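Polyhedrin (Uranotaenia sapphirina cypovirus, PDB 4ZQX) forms the crystalline matrix of cypovirus occlusion bodies, in which virus particles are embedded, and binds ATP. Local coordinates at residues 124-129 against 135-140; 80-85 against 92-97; 33-36 against 40-43; 58-63 against 170-175; 21-26 against 191-196. One frame throughout, in Å; residues are numbered along the deposited sequence.

Contact 1 (124-129 against 135-140); sequences GLSMRQ and LDRIRP
Ser126 and Asp136 face each other across the loop that joins strands 116-120 and 150-152. The tight part of the contact is polar. The backbone N of Ser126 donates to Asp136 OD1 over 2.9 Å and meets that oxygen nearly along its C-O axis. The carboxylate reaches it because Asp136 CG stands anti to its own backbone N (chi1 -178°). Leu125 comes across the same carboxylate at about a right angle, with CD2 3.7 Å from Asp136 CG. A water also bridges Gly124 O and Asp136 OD2 at this end, donating to both. One residue further along, Arg137 N donates to Ser126 OG at 3.0 Å, and this bond is almost straight at 170°. Ser126 thus uses both its backbone N and its hydroxyl to hold two successive residues.

The other end is looser and wetter. The Arg128 guanidinium lies against Leu135, whose CD1 sits over the centre of one face, 3.7 Å above the plane. A water at the guanidinium edge accepts from Arg128 NH2 at 2.7 Å and donates to Leu135 O at 3.0 Å.

Asp136 has strong partners outside the loop. Its OD1 forms a salt bridge with Arg120. Its OD2 accepts from Asn26 ND2 of a second subunit and also lies close to Glu28 of that subunit. The buried carboxylate is therefore bound on both oxygens. The cation of Arg120 would be expected to stabilise its negative charge, while the nearby glutamate would oppose it.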
# COMPACT_ATOMS: atom_id res chain seq x y z
N GLY A 124 1.37 -7.92 -13.98
CA GLY A 124 0.68 -6.65 -13.79
C GLY A 124 0.50 -5.80 -15.03
O GLY A 124 0.01 -4.67 -14.94
N LEU A 125 0.90 -6.31 -16.19
CA LEU A 125 0.76 -5.56 -17.43
C LEU A 125 -0.63 -5.76 -18.02
O LEU A 125 -1.28 -6.75 -17.72
CB LEU A 125 1.76 -6.03 -18.46
CG LEU A 125 3.24 -5.93 -18.12
CD1 LEU A 125 4.05 -6.37 -19.32
CD2 LEU A 125 3.59 -4.53 -17.73
N SER A 126 -1.06 -4.83 -18.88
CA SER A 126 -2.33 -4.99 -19.59
C SER A 126 -2.31 -6.33 -20.31
O SER A 126 -1.33 -6.67 -20.98
CB SER A 126 -2.51 -3.89 -20.63
OG SER A 126 -2.63 -2.63 -20.01
N MET A 127 -3.40 -7.09 -20.19
CA MET A 127 -3.46 -8.43 -20.76
C MET A 127 -3.64 -8.39 -22.28
O MET A 127 -4.51 -7.69 -22.79
CB MET A 127 -4.60 -9.23 -20.15
CG MET A 127 -4.56 -10.69 -20.56
SD MET A 127 -5.90 -11.62 -19.84
CE MET A 127 -5.31 -11.74 -18.15
N ARG A 128 -2.83 -9.17 -22.98
CA ARG A 128 -2.94 -9.30 -24.42
C ARG A 128 -2.13 -10.54 -24.79
O ARG A 128 -1.46 -11.12 -23.93
CB ARG A 128 -2.41 -8.06 -25.13
CG ARG A 128 -1.02 -7.70 -24.73
CD ARG A 128 -0.42 -6.61 -25.62
NE ARG A 128 -1.28 -5.44 -25.73
CZ ARG A 128 -1.82 -4.98 -26.86
NH1 ARG A 128 -1.61 -5.58 -28.03
NH2 ARG A 128 -2.57 -3.89 -26.82
N GLN A 129 -2.20 -10.94 -26.06
CA GLN A 129 -1.49 -12.14 -26.52
C GLN A 129 -0.01 -12.01 -26.23
O GLN A 129 0.63 -12.95 -25.77
CB GLN A 129 -1.71 -12.39 -28.01
CG GLN A 129 -0.87 -13.54 -28.56
CD GLN A 129 -1.10 -13.79 -30.04
OE1 GLN A 129 -1.34 -12.87 -30.80
NE2 GLN A 129 -1.02 -15.05 -30.45
N LEU A 135 3.00 -1.23 -24.48
CA LEU A 135 1.54 -1.29 -24.61
C LEU A 135 0.89 -1.66 -23.29
O LEU A 135 0.23 -2.69 -23.16
CB LEU A 135 1.13 -2.32 -25.67
CG LEU A 135 1.62 -2.06 -27.10
CD1 LEU A 135 1.24 -3.21 -28.02
CD2 LEU A 135 1.03 -0.76 -27.64
N ASP A 136 1.08 -0.80 -22.31
CA ASP A 136 0.62 -1.03 -20.95
C ASP A 136 -0.13 0.24 -20.51
O ASP A 136 0.41 1.34 -20.56
CB ASP A 136 1.82 -1.33 -20.05
CG ASP A 136 1.43 -1.64 -18.61
OD1 ASP A 136 0.46 -2.40 -18.38
OD2 ASP A 136 2.10 -1.12 -17.69
N ARG A 137 -1.38 0.07 -20.10
CA ARG A 137 -2.26 1.20 -19.82
C ARG A 137 -3.28 0.79 -18.76
O ARG A 137 -3.32 -0.38 -18.38
CB ARG A 137 -2.95 1.70 -21.10
CG ARG A 137 -3.63 0.63 -21.95
CD ARG A 137 -5.06 0.32 -21.52
NE ARG A 137 -5.90 1.52 -21.50
CZ ARG A 137 -6.47 2.09 -22.56
NH1 ARG A 137 -6.32 1.56 -23.78
NH2 ARG A 137 -7.19 3.19 -22.41
N ILE A 138 -4.08 1.73 -18.28
CA ILE A 138 -5.12 1.42 -17.31
C ILE A 138 -6.48 1.76 -17.93
O ILE A 138 -6.55 2.44 -18.97
CB ILE A 138 -4.94 2.15 -15.96
CG1 ILE A 138 -5.17 3.66 -16.10
CG2 ILE A 138 -3.55 1.86 -15.39
CD1 ILE A 138 -5.27 4.39 -14.75
N ARG A 139 -7.53 1.26 -17.30
CA ARG A 139 -8.91 1.57 -17.68
C ARG A 139 -9.21 1.36 -19.15
O ARG A 139 -9.67 2.26 -19.83
CB ARG A 139 -9.25 3.00 -17.24
CG ARG A 139 -9.26 3.13 -15.74
CD ARG A 139 -9.64 4.51 -15.23
NE ARG A 139 -8.66 5.55 -15.53
CZ ARG A 139 -8.57 6.69 -14.86
NH1 ARG A 139 -9.40 6.94 -13.85
NH2 ARG A 139 -7.64 7.59 -15.19
N PRO A 140 -8.93 0.15 -19.66
CA PRO A 140 -9.31 -0.14 -21.04
C PRO A 140 -10.84 -0.14 -21.19
O PRO A 140 -11.54 -0.39 -20.21
CB PRO A 140 -8.75 -1.55 -21.28
CG PRO A 140 -8.74 -2.16 -19.94
CD PRO A 140 -8.40 -1.05 -18.98
O HOH W 1 2.17 -2.55 -15.29
O HOH W 2 0.94 -5.48 -22.33
O HOH W 3 -2.48 -2.76 -24.42

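Contact 2 (80-85 against 92-97); sequences NGYAAS and RSAINR
Tyr82 joins the last turn of helix 72-83 to Ala94, in the loop that leads through a short 3-10 segment to strand 101-107. In the polyhedrin fold this ties the C-terminal turn of the helix to the loop that follows it, and a single tyrosine spans the gap. The Tyr82 ring points its hydroxyl end at the loop. Its CG is anti to the carbonyl carbon (chi1 -68°), and the side chain extends from the helix toward Ala94. The backbone N of Ala94 meets the ring at its edge, near the ring plane, and donates to Tyr82 OH. The bond is 2.9 Å long and nearly straight, at 168°.

Apolar atoms pack around this bond. The methyl CB of Ala94 points toward the helix and lies 3.8 Å from Tyr82 OH. It is also 4.2 Å from the ring carbon Tyr82 CE1. Ser93 comes in beside the hydroxyl, with its CB 3.5 Å from Tyr82 OH. The loop thus meets the outer end of the ring with backbone and small side chains.

The root of the ring rests on Pro171. At the end of the helix, Ala83 of this chain packs on Tyr225 of a second subunit. The tyrosine therefore anchors a loop beside a subunit interface.

The loop also braces itself just past the tyrosine. Ser93 forms a weak ST turn, with Ile95 N donating to Ser93 OG at 3.4 Å. Arg97 N then donates to Ala94 O at 3.0 Å.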
# COMPACT_ATOMS: atom_id res chain seq x y z
N ASN A 80 6.08 -17.37 -12.79
CA ASN A 80 7.06 -16.98 -13.80
C ASN A 80 6.98 -17.77 -15.12
O ASN A 80 7.12 -17.21 -16.21
CB ASN A 80 8.48 -17.09 -13.23
CG ASN A 80 8.87 -15.92 -12.33
OD1 ASN A 80 8.21 -14.88 -12.29
ND2 ASN A 80 9.98 -16.09 -11.60
N GLY A 81 6.75 -19.07 -15.03
CA GLY A 81 6.75 -19.91 -16.22
C GLY A 81 5.59 -19.63 -17.15
O GLY A 81 5.60 -20.06 -18.31
N TYR A 82 4.56 -18.94 -16.64
CA TYR A 82 3.44 -18.53 -17.48
C TYR A 82 3.75 -17.20 -18.16
O TYR A 82 3.26 -16.92 -19.26
CB TYR A 82 2.18 -18.35 -16.64
CG TYR A 82 1.62 -19.65 -16.09
CD1 TYR A 82 2.04 -20.15 -14.86
CD2 TYR A 82 0.65 -20.38 -16.80
CE1 TYR A 82 1.50 -21.34 -14.34
CE2 TYR A 82 0.13 -21.54 -16.31
CZ TYR A 82 0.54 -22.03 -15.08
OH TYR A 82 -0.01 -23.20 -14.61
N ALA A 83 4.56 -16.38 -17.50
CA ALA A 83 4.90 -15.05 -17.99
C ALA A 83 6.02 -15.11 -19.02
O ALA A 83 5.95 -14.42 -20.04
CB ALA A 83 5.33 -14.20 -16.82
N ALA A 84 7.03 -15.93 -18.75
CA ALA A 84 8.17 -16.10 -19.65
C ALA A 84 8.49 -17.58 -19.83
O ALA A 84 8.69 -18.30 -18.85
CB ALA A 84 9.42 -15.36 -19.09
N SER A 85 8.53 -18.02 -21.08
CA SER A 85 8.81 -19.41 -21.40
C SER A 85 10.09 -19.92 -20.75
O SER A 85 11.12 -19.27 -20.79
CB SER A 85 8.92 -19.60 -22.90
OG SER A 85 7.70 -19.28 -23.51
N ARG A 92 5.27 -29.63 -14.61
CA ARG A 92 3.83 -29.72 -14.72
C ARG A 92 3.25 -28.34 -14.44
O ARG A 92 3.97 -27.45 -13.94
CB ARG A 92 3.27 -30.77 -13.75
CG ARG A 92 3.58 -30.47 -12.31
CD ARG A 92 3.09 -31.57 -11.36
NE ARG A 92 2.45 -30.94 -10.21
CZ ARG A 92 3.10 -30.49 -9.13
NH1 ARG A 92 4.42 -30.62 -9.03
NH2 ARG A 92 2.42 -29.93 -8.14
N SER A 93 1.96 -28.14 -14.73
CA SER A 93 1.36 -26.82 -14.54
C SER A 93 1.02 -26.59 -13.08
O SER A 93 1.21 -27.47 -12.25
CB SER A 93 0.10 -26.65 -15.39
OG SER A 93 -1.01 -27.26 -14.76
N ALA A 94 0.53 -25.39 -12.76
CA ALA A 94 0.15 -25.03 -11.40
C ALA A 94 -1.35 -24.80 -11.28
O ALA A 94 -1.80 -24.06 -10.40
CB ALA A 94 0.91 -23.77 -10.95
N ILE A 95 -2.14 -25.43 -12.15
CA ILE A 95 -3.56 -25.14 -12.24
C ILE A 95 -4.32 -25.46 -10.94
O ILE A 95 -5.38 -24.88 -10.68
CB ILE A 95 -4.19 -25.88 -13.46
CG1 ILE A 95 -5.47 -25.17 -13.93
CG2 ILE A 95 -4.46 -27.33 -13.13
CD1 ILE A 95 -5.90 -25.57 -15.34
N ASN A 96 -3.79 -26.35 -10.11
CA ASN A 96 -4.42 -26.65 -8.83
C ASN A 96 -4.58 -25.42 -7.95
O ASN A 96 -5.45 -25.40 -7.07
CB ASN A 96 -3.61 -27.66 -8.03
CG ASN A 96 -3.60 -29.06 -8.61
OD1 ASN A 96 -4.32 -29.37 -9.57
ND2 ASN A 96 -2.80 -29.93 -8.01
N ARG A 97 -3.74 -24.40 -8.16
CA ARG A 97 -3.68 -23.24 -7.26
C ARG A 97 -4.15 -21.95 -7.90
O ARG A 97 -4.10 -20.89 -7.28
CB ARG A 97 -2.25 -23.04 -6.73
CG ARG A 97 -1.78 -24.20 -5.83
CD ARG A 97 -0.37 -24.01 -5.26
NE ARG A 97 -0.01 -25.13 -4.40
CZ ARG A 97 -0.42 -25.28 -3.14
NH1 ARG A 97 -1.19 -24.34 -2.58
NH2 ARG A 97 -0.06 -26.35 -2.44

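Contact 3 (33-36 against 40-43); sequences AEYP and CKSF
The ammonium NZ of Lys41, whose chain runs past the Tyr35 ring, is gripped by a salt bridge to Asp63, a hydrogen bond to Glu59 O and a weak one to Met61 O. Tyr35 OH is held in the same region, by Leu60 O. The two polar ends bind one neighbouring turn while their stems touch each other. The Tyr35 ring and the lysine chain cross obliquely. Tyr35 OH lies 3.8 Å from both CB and CD of Lys41, and Lys41 N lies in the ring plane at its edge.

The backbone beneath is a beta hairpin of strands 27-34 and 40-47. Ala33 and Lys41 form an antiparallel hydrogen-bonded pair. Ala33 N donates to Lys41 O at 2.9 Å, and Lys41 N donates to Ala33 O at 2.9 Å. Glu34 and Cys40 form the next, non-hydrogen-bonded pair. On that face Glu34 CG approaches Cys40 SG at 4.2 Å. Cys40 CA also makes a CA-H...O contact with Ala33 O at 3.2 Å.

The hairpin supplies two adjacent inner strands of the six-stranded antiparallel sheet. Strand 101-107 flanks strand 27-34, the edge strand 207-211 flanks strand 40-47, and Ser42 packs on helix 214-225.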
# COMPACT_ATOMS: atom_id res chain seq x y z
N ALA A 33 -12.19 -15.45 -4.78
CA ALA A 33 -11.56 -16.42 -5.68
C ALA A 33 -11.94 -17.82 -5.23
O ALA A 33 -11.82 -18.14 -4.06
CB ALA A 33 -10.03 -16.26 -5.66
N GLU A 34 -12.42 -18.65 -6.15
CA GLU A 34 -12.77 -20.03 -5.86
C GLU A 34 -11.83 -20.94 -6.66
O GLU A 34 -11.60 -20.71 -7.85
CB GLU A 34 -14.25 -20.32 -6.18
CG GLU A 34 -14.70 -21.74 -5.76
CD GLU A 34 -16.21 -22.00 -5.88
OE1 GLU A 34 -16.58 -23.18 -6.12
OE2 GLU A 34 -17.04 -21.07 -5.72
N TYR A 35 -11.31 -21.97 -6.00
CA TYR A 35 -10.29 -22.84 -6.58
C TYR A 35 -10.88 -24.23 -6.88
O TYR A 35 -12.00 -24.53 -6.49
CB TYR A 35 -9.10 -22.91 -5.61
CG TYR A 35 -8.55 -21.52 -5.32
CD1 TYR A 35 -7.56 -20.96 -6.13
CD2 TYR A 35 -9.04 -20.76 -4.28
CE1 TYR A 35 -7.06 -19.70 -5.89
CE2 TYR A 35 -8.54 -19.49 -4.02
CZ TYR A 35 -7.56 -18.96 -4.83
OH TYR A 35 -7.07 -17.71 -4.58
N PRO A 36 -10.13 -25.06 -7.61
CA PRO A 36 -10.69 -26.34 -8.07
C PRO A 36 -11.28 -27.27 -6.98
O PRO A 36 -12.31 -27.88 -7.26
CB PRO A 36 -9.52 -26.99 -8.81
CG PRO A 36 -8.74 -25.85 -9.34
CD PRO A 36 -8.84 -24.76 -8.27
N CYS A 40 -11.95 -21.18 -0.99
CA CYS A 40 -12.18 -19.79 -1.35
C CYS A 40 -11.24 -18.87 -0.61
O CYS A 40 -10.90 -19.12 0.56
CB CYS A 40 -13.61 -19.35 -1.00
SG CYS A 40 -14.93 -20.23 -1.86
N LYS A 41 -10.85 -17.81 -1.30
CA LYS A 41 -10.10 -16.72 -0.69
C LYS A 41 -10.91 -15.45 -0.93
O LYS A 41 -11.34 -15.21 -2.05
CB LYS A 41 -8.73 -16.61 -1.35
CG LYS A 41 -7.63 -16.23 -0.44
CD LYS A 41 -6.26 -16.51 -1.06
CE LYS A 41 -5.26 -15.53 -0.50
NZ LYS A 41 -3.89 -15.77 -0.96
N SER A 42 -11.14 -14.66 0.11
CA SER A 42 -11.87 -13.40 -0.06
C SER A 42 -10.99 -12.22 0.31
O SER A 42 -10.17 -12.31 1.21
CB SER A 42 -13.16 -13.36 0.75
OG SER A 42 -12.89 -13.40 2.14
N PHE A 43 -11.18 -11.12 -0.41
CA PHE A 43 -10.43 -9.89 -0.23
C PHE A 43 -11.44 -8.77 -0.08
O PHE A 43 -12.30 -8.61 -0.95
CB PHE A 43 -9.56 -9.59 -1.46
CG PHE A 43 -8.62 -10.72 -1.86
CD1 PHE A 43 -9.07 -11.76 -2.65
CD2 PHE A 43 -7.29 -10.72 -1.46
CE1 PHE A 43 -8.21 -12.80 -3.04
CE2 PHE A 43 -6.42 -11.75 -1.84
CZ PHE A 43 -6.89 -12.79 -2.63

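Contact 4 (58-63 against 170-175); sequences SELMWD and RPVSIA
Leu60, in a short and weakly bonded helical turn, faces the extended chain 172-174, and the nearest CA atoms, those of Leu60 and Ser173, are 7.3 Å apart. That gap is filled by side chains. Leu60 points toward the other segment and makes all the close contacts, through its branched end.

The methyl CD1 of Leu60 does most of the touching. It lies 3.6 Å from Ile174 CD1 and 3.7 Å from Ile174 CG1. It also meets Val172 CG2 at 3.8 Å and comes within 3.5 Å of the carbonyl oxygen Val172 O. The second methyl, Leu60 CD2, stays near Ile174 CD1 at 4.1 Å. The Leu60 and Ile174 side chains cross at about a right angle, so methyl meets methyl instead of the chains lying alongside.

The first torsion of Leu60 is unusual. At chi1 -99° its CG is turned some 40° from the position anti to the carbonyl carbon. This swing sets CD1 between Val172 and Ile174. Just before the strand, Val172 presents the methyl that stands between its backbone N and carbonyl carbon. The contact is buried and its side chains are apolar; the polar atom that Leu60 CD1 touches is the Val172 carbonyl oxygen.

Strand 173-179 is the middle strand of a three-stranded antiparallel sheet, between strands 50-55 and 116-120. Ile55 of strand 50-55 touches both Leu60 and Ile174, and Val172 packs on Ile119 of strand 116-120. The helical turn 57-60 comes just after strand 50-55, and Leu60 reaches from it to the start of strand 173-179.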
# COMPACT_ATOMS: atom_id res chain seq x y z
N SER A 58 0.58 -13.10 -7.22
CA SER A 58 1.03 -13.98 -6.13
C SER A 58 0.01 -14.08 -4.98
O SER A 58 -0.07 -15.09 -4.29
CB SER A 58 2.41 -13.54 -5.58
OG SER A 58 2.35 -12.24 -5.00
N GLU A 59 -0.78 -13.03 -4.80
CA GLU A 59 -1.78 -12.99 -3.75
C GLU A 59 -3.03 -13.78 -4.14
O GLU A 59 -3.80 -14.20 -3.29
CB GLU A 59 -2.16 -11.53 -3.43
CG GLU A 59 -1.06 -10.75 -2.71
CD GLU A 59 -1.31 -9.24 -2.64
OE1 GLU A 59 -1.88 -8.67 -3.59
OE2 GLU A 59 -0.92 -8.63 -1.63
N LEU A 60 -3.22 -13.97 -5.45
CA LEU A 60 -4.42 -14.63 -5.95
C LEU A 60 -4.27 -16.13 -6.05
O LEU A 60 -5.25 -16.83 -6.32
CB LEU A 60 -4.78 -14.10 -7.35
CG LEU A 60 -5.86 -13.04 -7.50
CD1 LEU A 60 -6.12 -12.80 -8.98
CD2 LEU A 60 -7.15 -13.42 -6.78
N MET A 61 -3.06 -16.65 -5.85
CA MET A 61 -2.87 -18.09 -5.84
C MET A 61 -3.42 -18.66 -4.54
O MET A 61 -3.39 -18.00 -3.51
CB MET A 61 -1.38 -18.43 -5.94
CG MET A 61 -0.69 -17.84 -7.15
SD MET A 61 -1.13 -18.70 -8.66
CE MET A 61 0.02 -20.06 -8.55
N TRP A 62 -3.94 -19.89 -4.57
CA TRP A 62 -4.22 -20.58 -3.33
C TRP A 62 -2.87 -20.94 -2.73
O TRP A 62 -2.09 -21.68 -3.33
CB TRP A 62 -5.07 -21.83 -3.55
CG TRP A 62 -5.32 -22.55 -2.28
CD1 TRP A 62 -4.75 -23.72 -1.88
CD2 TRP A 62 -6.18 -22.13 -1.22
NE1 TRP A 62 -5.22 -24.06 -0.63
CE2 TRP A 62 -6.10 -23.11 -0.21
CE3 TRP A 62 -7.02 -21.03 -1.03
CZ2 TRP A 62 -6.82 -23.01 0.99
CZ3 TRP A 62 -7.74 -20.94 0.14
CH2 TRP A 62 -7.64 -21.92 1.13
N ASP A 63 -2.61 -20.40 -1.55
CA ASP A 63 -1.24 -20.37 -1.00
C ASP A 63 -1.01 -21.21 0.26
O ASP A 63 -0.05 -20.98 1.00
CB ASP A 63 -0.82 -18.91 -0.80
CG ASP A 63 -1.81 -18.10 0.01
OD1 ASP A 63 -2.97 -18.52 0.17
OD2 ASP A 63 -1.42 -17.02 0.47
N ARG A 170 -4.56 -19.67 -16.31
CA ARG A 170 -3.37 -18.83 -16.31
C ARG A 170 -3.48 -17.82 -15.18
O ARG A 170 -4.55 -17.27 -14.95
CB ARG A 170 -3.23 -18.15 -17.68
CG ARG A 170 -2.12 -17.12 -17.81
CD ARG A 170 -2.16 -16.49 -19.21
NE ARG A 170 -1.11 -15.50 -19.41
CZ ARG A 170 0.16 -15.80 -19.69
NH1 ARG A 170 0.52 -17.07 -19.80
NH2 ARG A 170 1.05 -14.84 -19.87
N PRO A 171 -2.37 -17.57 -14.46
CA PRO A 171 -2.45 -16.58 -13.39
C PRO A 171 -2.76 -15.19 -13.93
O PRO A 171 -2.32 -14.83 -15.01
CB PRO A 171 -1.03 -16.57 -12.78
CG PRO A 171 -0.37 -17.80 -13.29
CD PRO A 171 -1.00 -18.11 -14.60
N VAL A 172 -3.49 -14.42 -13.14
CA VAL A 172 -3.83 -13.05 -13.47
C VAL A 172 -3.58 -12.16 -12.26
O VAL A 172 -3.40 -12.66 -11.15
CB VAL A 172 -5.32 -12.94 -13.90
CG1 VAL A 172 -5.57 -13.79 -15.12
CG2 VAL A 172 -6.23 -13.34 -12.75
N SER A 173 -3.57 -10.84 -12.50
CA SER A 173 -3.59 -9.83 -11.43
C SER A 173 -4.84 -8.98 -11.63
O SER A 173 -5.47 -9.06 -12.69
CB SER A 173 -2.33 -8.98 -11.46
OG SER A 173 -2.16 -8.35 -12.72
N ILE A 174 -5.21 -8.19 -10.63
CA ILE A 174 -6.49 -7.50 -10.64
C ILE A 174 -6.35 -6.03 -10.29
O ILE A 174 -5.65 -5.68 -9.33
CB ILE A 174 -7.47 -8.12 -9.62
CG1 ILE A 174 -7.75 -9.59 -9.96
CG2 ILE A 174 -8.77 -7.34 -9.60
CD1 ILE A 174 -8.63 -10.28 -8.91
N ALA A 175 -7.04 -5.19 -11.05
CA ALA A 175 -7.20 -3.78 -10.68
C ALA A 175 -8.66 -3.38 -10.81
O ALA A 175 -9.21 -3.39 -11.90
CB ALA A 175 -6.34 -2.90 -11.56

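Contact 5 (21-26 against 191-196); sequences RAYDAN and GPLLGN
The Tyr23 ring and the Asn196 amide lie nearly coplanar, with 23° between their planes. Asn196 ND2 stands at the ring edge, in its plane, and a water lies at the edge in the same way. Leu193 comes at the ring obliquely, its CD2 4.0 Å from Tyr23 CE1. The ring of Phe49 also meets Tyr23, with the planes at about 55°.

The main bond runs from Asn196 ND2 to Tyr23 OH. It is short, 2.7 Å, and the hydroxyl oxygen sits in the amide plane. Tyr23 reaches out because its CG is anti to its backbone N (chi1 -174°). The Leu193 side chain runs against that of Tyr23 and places CD1 3.7 Å from Tyr23 OH.

Tyr23 and Asp24 occupy the corner of a type II beta turn from Ala22 to Ala25. The water accepts from Asn196 ND2 at 2.9 Å and donates to Asp24 OD2 at 2.9 Å. In a third subunit, Arg139 binds both Asp24 OD1 and Asn196 O.

The amide nitrogen thus serves two acceptors, the tyrosine hydroxyl and the water. Together with the arginine of the other subunit, these polar bonds join the turn to helix 194-200, beside the packing of Leu193 on Tyr23.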
# COMPACT_ATOMS: atom_id res chain seq x y z
N ARG A 21 -25.43 6.10 1.61
CA ARG A 21 -25.50 7.28 0.75
C ARG A 21 -24.84 8.50 1.39
O ARG A 21 -24.59 9.51 0.72
CB ARG A 21 -26.95 7.57 0.38
CG ARG A 21 -27.60 6.41 -0.34
CD ARG A 21 -29.04 6.65 -0.74
NE ARG A 21 -29.65 5.40 -1.19
CZ ARG A 21 -29.52 4.89 -2.41
NH1 ARG A 21 -28.83 5.52 -3.34
NH2 ARG A 21 -30.11 3.73 -2.69
N ALA A 22 -24.52 8.42 2.68
CA ALA A 22 -23.92 9.54 3.39
C ALA A 22 -22.48 9.87 2.95
O ALA A 22 -21.71 9.01 2.54
CB ALA A 22 -23.94 9.28 4.91
N TYR A 23 -22.14 11.15 3.07
CA TYR A 23 -20.77 11.59 2.94
C TYR A 23 -19.92 10.87 3.99
O TYR A 23 -20.31 10.79 5.15
CB TYR A 23 -20.67 13.11 3.11
CG TYR A 23 -19.27 13.64 2.85
CD1 TYR A 23 -18.81 13.84 1.56
CD2 TYR A 23 -18.42 13.95 3.90
CE1 TYR A 23 -17.53 14.32 1.32
CE2 TYR A 23 -17.13 14.42 3.68
CZ TYR A 23 -16.69 14.60 2.38
OH TYR A 23 -15.42 15.07 2.14
N ASP A 24 -18.78 10.34 3.55
CA ASP A 24 -17.85 9.54 4.37
C ASP A 24 -18.35 8.12 4.69
O ASP A 24 -17.69 7.39 5.45
CB ASP A 24 -17.44 10.27 5.67
CG ASP A 24 -16.10 11.01 5.54
OD1 ASP A 24 -15.44 10.98 4.46
OD2 ASP A 24 -15.71 11.63 6.55
N ALA A 25 -19.46 7.70 4.08
CA ALA A 25 -19.90 6.30 4.20
C ALA A 25 -19.20 5.48 3.14
O ALA A 25 -19.07 5.91 1.99
CB ALA A 25 -21.40 6.20 4.04
N ASN A 26 -18.71 4.31 3.52
CA ASN A 26 -17.95 3.49 2.58
C ASN A 26 -18.79 2.80 1.51
O ASN A 26 -19.86 2.27 1.79
CB ASN A 26 -17.17 2.42 3.33
CG ASN A 26 -15.93 2.95 3.99
OD1 ASN A 26 -15.28 3.86 3.48
ND2 ASN A 26 -15.59 2.38 5.13
N GLY A 191 -13.64 22.92 -5.35
CA GLY A 191 -13.66 23.86 -4.25
C GLY A 191 -12.90 23.36 -3.02
O GLY A 191 -12.10 22.43 -3.10
N PRO A 192 -13.16 23.98 -1.87
CA PRO A 192 -12.42 23.67 -0.64
C PRO A 192 -12.59 22.24 -0.13
O PRO A 192 -11.73 21.79 0.59
CB PRO A 192 -13.00 24.65 0.38
CG PRO A 192 -13.55 25.74 -0.41
CD PRO A 192 -14.03 25.15 -1.69
N LEU A 193 -13.66 21.56 -0.49
CA LEU A 193 -13.86 20.18 -0.03
C LEU A 193 -12.74 19.21 -0.50
O LEU A 193 -12.54 18.15 0.10
CB LEU A 193 -15.22 19.65 -0.47
CG LEU A 193 -15.72 18.41 0.28
CD1 LEU A 193 -15.95 18.69 1.76
CD2 LEU A 193 -17.00 17.92 -0.36
N LEU A 194 -12.04 19.57 -1.57
CA LEU A 194 -11.06 18.66 -2.17
C LEU A 194 -10.06 18.06 -1.16
O LEU A 194 -9.84 16.86 -1.14
CB LEU A 194 -10.32 19.37 -3.31
CG LEU A 194 -9.12 18.63 -3.93
CD1 LEU A 194 -9.57 17.35 -4.63
CD2 LEU A 194 -8.40 19.56 -4.89
N GLY A 195 -9.47 18.89 -0.32
CA GLY A 195 -8.50 18.40 0.66
C GLY A 195 -9.10 17.35 1.58
O GLY A 195 -8.43 16.38 1.98
N ASN A 196 -10.36 17.54 1.94
CA ASN A 196 -11.02 16.59 2.83
C ASN A 196 -11.25 15.23 2.15
O ASN A 196 -11.11 14.18 2.78
CB ASN A 196 -12.33 17.18 3.38
CG ASN A 196 -12.88 16.39 4.55
OD1 ASN A 196 -12.40 16.49 5.69
ND2 ASN A 196 -13.89 15.60 4.28
O HOH W 4 -15.02 14.44 6.68

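Contacts 3 and 4 are buried, contacts 1 and 2 partly so, and contact 5 lies at the surface. Contact 3 relies on strand pairing and contact 4 on methyl packing, yet Tyr35 and Lys41 bond directly to the carbonyls of 58-63. Contact 4 also touches contacts 1 and 2, through Val172 with Met127 and Trp62 N with Arg97 O. Contacts 2 and 5 each have one direct hydrogen bond across them, contact 1 two. Contacts 2 and 5 both use a tyrosine hydroxyl as acceptor, but from a backbone N and from an amide. Waters bridge contacts 1 and 5. These lie far apart in one chain, yet their residues pair with each other between subunits of the trimer.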